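Local coordinates for beta-galactosidase (Marinomonas sp. ef1, PDB 6Y2K), which hydrolyses beta-galactosides, removing terminal galactose, as a cold-active enzyme of glycoside hydrolase family 42 that works as a hexamer, at residues Pro86-Lys91 against Leu111-Glu116; Ala165-Thr170 against Lys500-Gln505; Ala221-Gln226 against Gln257-Ala262. One frame throughout, in Å; residues are numbered along the deposited sequence.

One long helix, 205-233, runs past all three contacts: two within the TIM-barrel part of the chain, the third where that part meets the trimerisation domain. Interaction 3 lies on helix 205-233 itself, linking it to the loop that leads into barrel strand 261-266. Interaction 1 packs against the same helix through Tyr113: Tyr113 CD2 comes within 3.9 Å of Phe222 CE2, and the two contacts have centres about 19 Å apart. Interaction 2 reaches the helix nearer its start, where Asp210 receives Lys167 and Tyr168; it lies about 25 Å, centre to centre, from interaction 3, which is nested in the loop it closes.

Interaction 1: Pro86-Lys91 against Leu111-Glu116; sequences PSMLAK and LEYREE
Met88 lays its terminal methyl on the ring of Tyr113. The CE carbon of Met88 sits 3.7 Å from the centroid of the Tyr113 ring, 22° off the normal, a CH-pi contact displaced toward the CD1 side of the face. The sulfur lies farther out, with Met88 SD 5.0 Å from the same centroid and oblique to it, which makes the pair a Met-aromatic contact led by the methyl. Met88 reaches the ring by a bend at its last torsion (chi3 -97°), which folds CE back over the face.

Beside this apolar pair lies a wetter one. Ser87 OG stands 3.6 Å from Glu112 CD, and two waters join the residues. One accepts from Ser87 N at 3.1 Å and donates to Glu112 OE1 at 2.8 Å; the other meets Ser87 OG at 2.9 Å and weakly accepts from Glu112 N. The carboxylate is steadied further by His85 ND1, which bonds to Glu112 OE1, while Tyr113 OH is held by the backbone oxygen of Thr74.

The contact thus fastens the short 3-10 turn that follows helix 79-84 to the first turn of helix 111-128. Leu81 of helix 79-84 touches both Met88 and Tyr113, and Phe222 of helix 205-233 packs against Tyr113 as well.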
loop_
_atom_site.group_PDB
_atom_site.type_symbol
_atom_site.label_atom_id
_atom_site.label_comp_id
_atom_site.label_asym_id
_atom_site.label_seq_id
_atom_site.Cartn_x
_atom_site.Cartn_y
_atom_site.Cartn_z
ATOM N N PRO A 86 -26.024 12.813 51.388
ATOM C CA PRO A 86 -24.729 12.875 50.682
ATOM C C PRO A 86 -23.961 11.549 50.615
ATOM O O PRO A 86 -23.226 11.322 49.645
ATOM C CB PRO A 86 -23.929 13.919 51.481
ATOM C CG PRO A 86 -24.619 14.020 52.805
ATOM C CD PRO A 86 -26.068 13.741 52.533
ATOM N N SER A 87 -24.147 10.681 51.610
ATOM C CA SER A 87 -23.537 9.345 51.595
ATOM C C SER A 87 -24.104 8.387 50.521
ATOM O O SER A 87 -23.554 7.288 50.336
ATOM C CB SER A 87 -23.672 8.682 52.971
ATOM O OG SER A 87 -25.020 8.305 53.238
ATOM N N MET A 88 -25.202 8.764 49.852
ATOM C CA MET A 88 -25.754 7.954 48.760
ATOM C C MET A 88 -24.951 8.052 47.462
ATOM O O MET A 88 -25.065 7.180 46.613
ATOM C CB MET A 88 -27.236 8.301 48.475
ATOM C CG MET A 88 -27.480 9.481 47.551
ATOM S SD MET A 88 -29.219 9.944 47.435
ATOM C CE MET A 88 -29.665 9.068 45.936
ATOM N N LEU A 89 -24.168 9.115 47.296
ATOM C CA LEU A 89 -23.454 9.337 46.045
ATOM C C LEU A 89 -22.249 8.417 45.887
ATOM O O LEU A 89 -21.464 8.226 46.815
ATOM C CB LEU A 89 -23.028 10.804 45.905
ATOM C CG LEU A 89 -24.171 11.819 45.769
ATOM C CD1 LEU A 89 -23.618 13.236 45.822
ATOM C CD2 LEU A 89 -24.969 11.616 44.489
ATOM N N ALA A 90 -22.118 7.849 44.692
ATOM C CA ALA A 90 -20.972 7.025 44.345
ATOM C C ALA A 90 -19.705 7.862 44.196
ATOM O O ALA A 90 -19.767 9.083 44.018
ATOM C CB ALA A 90 -21.247 6.294 43.040
ATOM N N LYS A 91 -18.559 7.197 44.276
ATOM C CA LYS A 91 -17.301 7.773 43.785
ATOM C C LYS A 91 -16.752 6.905 42.677
ATOM O O LYS A 91 -16.837 5.674 42.744
ATOM C CB LYS A 91 -16.273 7.905 44.896
ATOM C CG LYS A 91 -16.613 8.998 45.870
ATOM C CD LYS A 91 -15.562 9.151 46.941
ATOM C CE LYS A 91 -15.928 10.325 47.832
ATOM N NZ LYS A 91 -14.882 10.511 48.869
ATOM N N LEU A 111 -27.299 2.388 52.181
ATOM C CA LEU A 111 -28.441 1.918 52.965
ATOM C C LEU A 111 -29.502 3.018 53.129
ATOM O O LEU A 111 -30.712 2.727 53.143
ATOM C CB LEU A 111 -27.974 1.391 54.318
ATOM C CG LEU A 111 -26.945 0.254 54.260
ATOM C CD1 LEU A 111 -26.608 -0.211 55.672
ATOM C CD2 LEU A 111 -27.442 -0.922 53.417
ATOM N N GLU A 112 -29.052 4.273 53.218
ATOM C CA GLU A 112 -29.968 5.408 53.279
ATOM C C GLU A 112 -30.830 5.495 52.016
ATOM O O GLU A 112 -32.043 5.667 52.112
ATOM C CB GLU A 112 -29.220 6.731 53.513
ATOM C CG GLU A 112 -28.569 6.861 54.891
ATOM C CD GLU A 112 -28.001 8.252 55.180
ATOM O OE1 GLU A 112 -28.347 9.233 54.479
ATOM O OE2 GLU A 112 -27.207 8.385 56.136
ATOM N N TYR A 113 -30.223 5.367 50.832
ATOM C CA TYR A 113 -31.021 5.430 49.600
ATOM C C TYR A 113 -31.934 4.203 49.466
ATOM O O TYR A 113 -33.047 4.320 48.970
ATOM C CB TYR A 113 -30.164 5.620 48.336
ATOM C CG TYR A 113 -31.010 5.822 47.087
ATOM C CD1 TYR A 113 -32.028 6.777 47.066
ATOM C CD2 TYR A 113 -30.816 5.045 45.944
ATOM C CE1 TYR A 113 -32.824 6.965 45.944
ATOM C CE2 TYR A 113 -31.601 5.230 44.806
ATOM C CZ TYR A 113 -32.606 6.193 44.818
ATOM O OH TYR A 113 -33.394 6.398 43.733
ATOM N N ARG A 114 -31.480 3.040 49.923
ATOM C CA ARG A 114 -32.353 1.858 49.915
ATOM C C ARG A 114 -33.634 2.078 50.726
ATOM O O ARG A 114 -34.699 1.624 50.313
ATOM C CB ARG A 114 -31.643 0.621 50.438
ATOM C CG ARG A 114 -30.743 -0.032 49.410
ATOM C CD ARG A 114 -30.155 -1.293 50.000
ATOM N NE ARG A 114 -28.942 -1.685 49.324
ATOM C CZ ARG A 114 -28.192 -2.721 49.673
ATOM N NH1 ARG A 114 -28.530 -3.518 50.693
ATOM N NH2 ARG A 114 -27.091 -2.971 48.989
ATOM N N GLU A 115 -33.526 2.746 51.875
ATOM C CA GLU A 115 -34.721 3.055 52.668
ATOM C C GLU A 115 -35.630 4.040 51.928
ATOM O O GLU A 115 -36.849 3.867 51.934
ATOM C CB GLU A 115 -34.363 3.547 54.074
ATOM C CG GLU A 115 -33.796 2.449 54.960
ATOM C CD GLU A 115 -34.663 1.195 54.993
ATOM O OE1 GLU A 115 -35.833 1.300 55.413
ATOM O OE2 GLU A 115 -34.185 0.103 54.615
ATOM N N GLU A 116 -35.053 5.047 51.257
ATOM C CA GLU A 116 -35.862 5.949 50.419
ATOM C C GLU A 116 -36.550 5.187 49.277
ATOM O O GLU A 116 -37.704 5.468 48.960
ATOM C CB GLU A 116 -35.040 7.114 49.845
ATOM C CG GLU A 116 -34.491 8.088 50.886
ATOM C CD GLU A 116 -35.492 9.143 51.352
ATOM O OE1 GLU A 116 -36.717 8.965 51.174
ATOM O OE2 GLU A 116 -35.043 10.176 51.908
HETATM O O HOH W 1 -26.058 10.747 54.062
HETATM O O HOH W 2 -26.071 5.650 52.734
#

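Interaction 2: Ala165-Thr170 against Lys500-Gln505; sequences AEKYGT and KTETYQ
Lys167, in the last turn of helix 154-168, and Glu502, in a loop of the trimerisation domain, meet from opposite directions in a salt bridge. Earlier in that loop, Lys500 NZ is hydrogen-bonded to Gln363 of a second subunit. Thr501 opens a type I beta turn that ends at Tyr504, and just beyond the turn Thr501 and Gln505 are paired by two bonds: Thr501 N donates to Gln505 O at 2.7 Å, and Thr501 OG1 accepts from Gln505 N at 2.9 Å.

Glu502 follows, at the second position of the turn. Its chain kinks at chi2 (-79°), and the carboxylate takes the ammonium group of Lys167 in a forked bond, NZ lying 3.1 Å from Glu502 OE1 and 3.3 Å from Glu502 OE2, with both oxygens using their syn lone pairs. Lys167 arrives on a fully extended chain, with its CG over the centre of the Tyr168 ring. Thr503 adds a loose touch, its CG2 methyl 4.2 Å from Tyr168 OH, while its own hydroxyl bonds to Ala177 O. Tyr504 packs on the start of helix 205-233, and its carbonyl oxygen accepts from Gln363 of the second subunit.

An alanine in place of Glu502 would probably leave Lys167 with Asp210 as its remaining salt-bridge partner and remove this ionic tie between the two domains. As it stands, Lys167 NZ is shared by two carboxylates, Glu502 and Asp210, the latter also holding Tyr168 OH. At this partly exposed interdomain seam, a few directional polar bonds, more than apolar burial, join the barrel to the domain whose loop also meets a neighbouring subunit.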
loop_
_atom_site.group_PDB
_atom_site.type_symbol
_atom_site.label_atom_id
_atom_site.label_comp_id
_atom_site.label_asym_id
_atom_site.label_seq_id
_atom_site.Cartn_x
_atom_site.Cartn_y
_atom_site.Cartn_z
ATOM N N ALA A 165 -16.532 -10.584 55.816
ATOM C CA ALA A 165 -16.725 -11.311 57.080
ATOM C C ALA A 165 -17.725 -12.451 56.914
ATOM O O ALA A 165 -17.483 -13.564 57.395
ATOM C CB ALA A 165 -17.154 -10.368 58.202
ATOM N N GLU A 166 -18.819 -12.179 56.204
ATOM C CA GLU A 166 -19.831 -13.196 55.899
ATOM C C GLU A 166 -19.269 -14.348 55.052
ATOM O O GLU A 166 -19.564 -15.508 55.317
ATOM C CB GLU A 166 -21.033 -12.535 55.206
ATOM C CG GLU A 166 -22.217 -13.438 54.883
ATOM C CD GLU A 166 -22.810 -14.136 56.097
ATOM O OE1 GLU A 166 -22.854 -13.519 57.188
ATOM O OE2 GLU A 166 -23.236 -15.310 55.952
ATOM N N LYS A 167 -18.457 -14.030 54.047
ATOM C CA LYS A 167 -17.849 -15.055 53.196
ATOM C C LYS A 167 -16.789 -15.887 53.913
ATOM O O LYS A 167 -16.825 -17.108 53.832
ATOM C CB LYS A 167 -17.232 -14.434 51.934
ATOM C CG LYS A 167 -16.607 -15.460 50.998
ATOM C CD LYS A 167 -16.246 -14.855 49.654
ATOM C CE LYS A 167 -15.623 -15.908 48.757
ATOM N NZ LYS A 167 -15.411 -15.418 47.371
ATOM N N TYR A 168 -15.850 -15.233 54.587
ATOM C CA TYR A 168 -14.668 -15.911 55.137
ATOM C C TYR A 168 -14.728 -16.276 56.629
ATOM O O TYR A 168 -13.991 -17.178 57.071
ATOM C CB TYR A 168 -13.414 -15.067 54.855
ATOM C CG TYR A 168 -13.117 -14.990 53.376
ATOM C CD1 TYR A 168 -12.615 -16.093 52.697
ATOM C CD2 TYR A 168 -13.395 -13.835 52.641
ATOM C CE1 TYR A 168 -12.364 -16.047 51.327
ATOM C CE2 TYR A 168 -13.153 -13.777 51.275
ATOM C CZ TYR A 168 -12.637 -14.880 50.620
ATOM O OH TYR A 168 -12.395 -14.841 49.270
ATOM N N GLY A 169 -15.553 -15.566 57.402
ATOM C CA GLY A 169 -15.643 -15.767 58.854
ATOM C C GLY A 169 -14.543 -15.071 59.643
ATOM O O GLY A 169 -14.829 -14.244 60.509
ATOM N N THR A 170 -13.289 -15.430 59.364
ATOM C CA THR A 170 -12.125 -14.823 59.990
ATOM C C THR A 170 -11.236 -14.170 58.935
ATOM O O THR A 170 -11.196 -14.610 57.774
ATOM C CB THR A 170 -11.292 -15.875 60.742
ATOM O OG1 THR A 170 -10.736 -16.808 59.813
ATOM C CG2 THR A 170 -12.149 -16.633 61.758
ATOM N N LYS A 500 -8.434 -21.447 37.212
ATOM C CA LYS A 500 -8.464 -20.720 38.487
ATOM C C LYS A 500 -9.335 -21.414 39.529
ATOM O O LYS A 500 -10.388 -21.978 39.205
ATOM C CB LYS A 500 -8.987 -19.282 38.304
ATOM C CG LYS A 500 -8.217 -18.409 37.321
ATOM C CD LYS A 500 -6.824 -18.063 37.810
ATOM C CE LYS A 500 -6.027 -17.316 36.753
ATOM N NZ LYS A 500 -4.592 -17.189 37.127
ATOM N N THR A 501 -8.911 -21.318 40.786
ATOM C CA THR A 501 -9.740 -21.690 41.933
ATOM C C THR A 501 -10.797 -20.593 42.192
ATOM O O THR A 501 -10.804 -19.542 41.534
ATOM C CB THR A 501 -8.882 -21.866 43.203
ATOM O OG1 THR A 501 -8.246 -20.624 43.523
ATOM C CG2 THR A 501 -7.807 -22.970 43.014
ATOM N N GLU A 502 -11.680 -20.837 43.160
ATOM C CA GLU A 502 -12.701 -19.856 43.550
ATOM C C GLU A 502 -12.100 -18.532 44.053
ATOM O O GLU A 502 -12.701 -17.471 43.860
ATOM C CB GLU A 502 -13.641 -20.440 44.626
ATOM C CG GLU A 502 -15.040 -19.801 44.683
ATOM C CD GLU A 502 -15.130 -18.450 45.403
ATOM O OE1 GLU A 502 -14.315 -18.162 46.301
ATOM O OE2 GLU A 502 -16.053 -17.671 45.073
ATOM N N THR A 503 -10.922 -18.600 44.676
ATOM C CA THR A 503 -10.300 -17.444 45.320
ATOM C C THR A 503 -9.120 -16.853 44.519
ATOM O O THR A 503 -8.255 -16.196 45.101
ATOM C CB THR A 503 -9.830 -17.827 46.745
ATOM O OG1 THR A 503 -8.798 -18.807 46.650
ATOM C CG2 THR A 503 -10.989 -18.419 47.556
ATOM N N TYR A 504 -9.117 -17.075 43.197
ATOM C CA TYR A 504 -8.123 -16.545 42.266
ATOM C C TYR A 504 -6.716 -17.113 42.528
ATOM O O TYR A 504 -5.753 -16.373 42.703
ATOM C CB TYR A 504 -8.142 -15.001 42.251
ATOM C CG TYR A 504 -7.993 -14.392 40.867
ATOM C CD1 TYR A 504 -6.922 -14.728 40.038
ATOM C CD2 TYR A 504 -8.926 -13.463 40.390
ATOM C CE1 TYR A 504 -6.790 -14.170 38.772
ATOM C CE2 TYR A 504 -8.803 -12.905 39.127
ATOM C CZ TYR A 504 -7.731 -13.257 38.318
ATOM O OH TYR A 504 -7.617 -12.712 37.062
ATOM N N GLN A 505 -6.616 -18.441 42.555
ATOM C CA GLN A 505 -5.320 -19.115 42.582
ATOM C C GLN A 505 -5.255 -20.163 41.484
ATOM O O GLN A 505 -6.288 -20.603 40.982
ATOM C CB GLN A 505 -5.052 -19.781 43.938
ATOM C CG GLN A 505 -5.035 -18.824 45.126
ATOM C CD GLN A 505 -4.478 -19.449 46.398
ATOM O OE1 GLN A 505 -3.731 -20.431 46.348
ATOM N NE2 GLN A 505 -4.822 -18.863 47.550
#

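Interaction 3: Ala221-Gln226 against Gln257-Ala262; sequences AFNKLQ and QDLDVA
A water-bridged, partly buried contact between Asn223 and Asp258 joins the middle of helix 205-233 to the loop feeding barrel strand 261-266. No direct hydrogen bond crosses between the two segments; a single water makes the polar link instead, accepting from Asn223 ND2 at 2.8 Å and donating to Asp258 OD2 at 2.7 Å.

The amide of Asn223 is pinned at its other end too. With CG anti to the backbone N (chi1 -178°), the group extends from the helix toward the loop, and OD1 bonds to the hydroxyls of Tyr143 and Thr139. Those bonds, with the water on ND2, probably restrain the rotation of the amide. ND2, besides serving the water, rests on the branch of Leu259, 3.9 Å from its CG and scarcely farther from its two methyls, which brings the amide nitrogen against an apolar side chain.

Lys224 meets Asp258 differently. Its aliphatic chain passes at about a right angle to the aspartate, with Lys224 CE 3.6 Å from Asp258 OD1 and Lys224 CD 3.8 Å from Asp258 CG. Kinks at chi2 (50°) and chi4 (63°) carry the ammonium group elsewhere: Lys224 NZ is 5.1 Å from Asp258 OD1 and forms its salt bridge with Asp228, one turn on. Any attraction between the charges of Lys224 and Asp258 is therefore likely to be weak and long-range.

Around this junction, Leu259 also packs on Val227 of the same helix and on Leu239, His241 and Tyr243 of strand 238-244. Asp260 forms a salt bridge with Arg231, farther along helix 205-233, and bonds to Leu239 N. The loop is thereby wedged between the helix and the barrel wall, where strands 238-244 and 261-266 run side by side.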
loop_
_atom_site.group_PDB
_atom_site.type_symbol
_atom_site.label_atom_id
_atom_site.label_comp_id
_atom_site.label_asym_id
_atom_site.label_seq_id
_atom_site.Cartn_x
_atom_site.Cartn_y
_atom_site.Cartn_z
ATOM N N ALA A 221 -29.219 -7.195 45.934
ATOM C CA ALA A 221 -29.940 -6.752 47.145
ATOM C C ALA A 221 -30.850 -5.545 46.904
ATOM O O ALA A 221 -31.990 -5.515 47.378
ATOM C CB ALA A 221 -28.956 -6.434 48.264
ATOM N N PHE A 222 -30.336 -4.557 46.173
ATOM C CA PHE A 222 -31.101 -3.355 45.785
ATOM C C PHE A 222 -32.358 -3.715 45.000
ATOM O O PHE A 222 -33.435 -3.153 45.237
ATOM C CB PHE A 222 -30.204 -2.429 44.958
ATOM C CG PHE A 222 -30.835 -1.115 44.560
ATOM C CD1 PHE A 222 -31.572 -1.005 43.388
ATOM C CD2 PHE A 222 -30.630 0.030 45.324
ATOM C CE1 PHE A 222 -32.115 0.213 42.992
ATOM C CE2 PHE A 222 -31.176 1.253 44.941
ATOM C CZ PHE A 222 -31.925 1.343 43.775
ATOM N N ASN A 223 -32.210 -4.643 44.058
ATOM C CA ASN A 223 -33.322 -5.113 43.242
ATOM C C ASN A 223 -34.307 -5.957 44.069
ATOM O O ASN A 223 -35.529 -5.812 43.930
ATOM C CB ASN A 223 -32.795 -5.920 42.047
ATOM C CG ASN A 223 -33.906 -6.393 41.122
ATOM O OD1 ASN A 223 -34.597 -5.581 40.504
ATOM N ND2 ASN A 223 -34.085 -7.713 41.031
ATOM N N LYS A 224 -33.768 -6.827 44.919
ATOM C CA LYS A 224 -34.577 -7.734 45.736
ATOM C C LYS A 224 -35.529 -6.996 46.692
ATOM O O LYS A 224 -36.655 -7.463 46.928
ATOM C CB LYS A 224 -33.671 -8.693 46.514
ATOM C CG LYS A 224 -34.373 -9.746 47.366
ATOM C CD LYS A 224 -35.438 -10.507 46.586
ATOM C CE LYS A 224 -35.705 -11.899 47.145
ATOM N NZ LYS A 224 -36.243 -11.886 48.535
ATOM N N LEU A 225 -35.110 -5.848 47.221
ATOM C CA LEU A 225 -35.999 -5.097 48.104
ATOM C C LEU A 225 -37.240 -4.602 47.346
ATOM O O LEU A 225 -38.343 -4.623 47.895
ATOM C CB LEU A 225 -35.270 -3.976 48.860
ATOM C CG LEU A 225 -35.187 -2.533 48.361
ATOM C CD1 LEU A 225 -36.505 -1.773 48.487
ATOM C CD2 LEU A 225 -34.093 -1.813 49.142
ATOM N N GLN A 226 -37.068 -4.197 46.089
ATOM C CA GLN A 226 -38.193 -3.765 45.256
ATOM C C GLN A 226 -39.076 -4.954 44.875
ATOM O O GLN A 226 -40.302 -4.871 44.949
ATOM C CB GLN A 226 -37.706 -3.014 44.007
ATOM C CG GLN A 226 -36.859 -1.777 44.334
ATOM C CD GLN A 226 -36.720 -0.775 43.191
ATOM O OE1 GLN A 226 -37.550 -0.750 42.264
ATOM N NE2 GLN A 226 -35.691 0.040 43.238
ATOM N N GLN A 257 -32.812 -14.379 38.845
ATOM C CA GLN A 257 -33.470 -15.342 39.748
ATOM C C GLN A 257 -34.663 -14.717 40.481
ATOM O O GLN A 257 -35.617 -15.409 40.836
ATOM C CB GLN A 257 -32.494 -15.874 40.815
ATOM C CG GLN A 257 -31.368 -16.774 40.330
ATOM C CD GLN A 257 -30.390 -17.114 41.445
ATOM O OE1 GLN A 257 -29.343 -17.708 41.207
ATOM N NE2 GLN A 257 -30.730 -16.725 42.674
ATOM N N ASP A 258 -34.595 -13.405 40.731
ATOM C CA ASP A 258 -35.641 -12.691 41.466
ATOM C C ASP A 258 -36.723 -12.063 40.583
ATOM O O ASP A 258 -37.617 -11.400 41.094
ATOM C CB ASP A 258 -34.993 -11.627 42.375
ATOM C CG ASP A 258 -34.098 -12.244 43.450
ATOM O OD1 ASP A 258 -34.473 -13.292 44.010
ATOM O OD2 ASP A 258 -33.023 -11.679 43.745
ATOM N N LEU A 259 -36.653 -12.278 39.271
ATOM C CA LEU A 259 -37.561 -11.648 38.327
ATOM C C LEU A 259 -38.240 -12.699 37.454
ATOM O O LEU A 259 -37.825 -13.861 37.420
ATOM C CB LEU A 259 -36.799 -10.638 37.463
ATOM C CG LEU A 259 -36.226 -9.424 38.214
ATOM C CD1 LEU A 259 -35.166 -8.737 37.359
ATOM C CD2 LEU A 259 -37.313 -8.427 38.603
ATOM N N ASP A 260 -39.296 -12.278 36.764
ATOM C CA ASP A 260 -40.071 -13.166 35.892
ATOM C C ASP A 260 -39.603 -13.145 34.444
ATOM O O ASP A 260 -39.768 -14.134 33.731
ATOM C CB ASP A 260 -41.546 -12.786 35.946
ATOM C CG ASP A 260 -42.107 -12.876 37.341
ATOM O OD1 ASP A 260 -41.903 -13.922 38.007
ATOM O OD2 ASP A 260 -42.723 -11.889 37.797
ATOM N N VAL A 261 -39.058 -12.009 34.003
ATOM C CA VAL A 261 -38.704 -11.792 32.605
ATOM C C VAL A 261 -37.362 -11.065 32.548
ATOM O O VAL A 261 -37.099 -10.191 33.377
ATOM C CB VAL A 261 -39.748 -10.897 31.889
ATOM C CG1 VAL A 261 -39.363 -10.678 30.428
ATOM C CG2 VAL A 261 -41.156 -11.485 32.000
ATOM N N ALA A 262 -36.530 -11.436 31.576
ATOM C CA ALA A 262 -35.330 -10.673 31.244
ATOM C C ALA A 262 -35.664 -9.838 30.024
ATOM O O ALA A 262 -36.079 -10.378 29.003
ATOM C CB ALA A 262 -34.170 -11.600 30.943
HETATM O O HOH W 3 -32.378 -9.342 42.620
#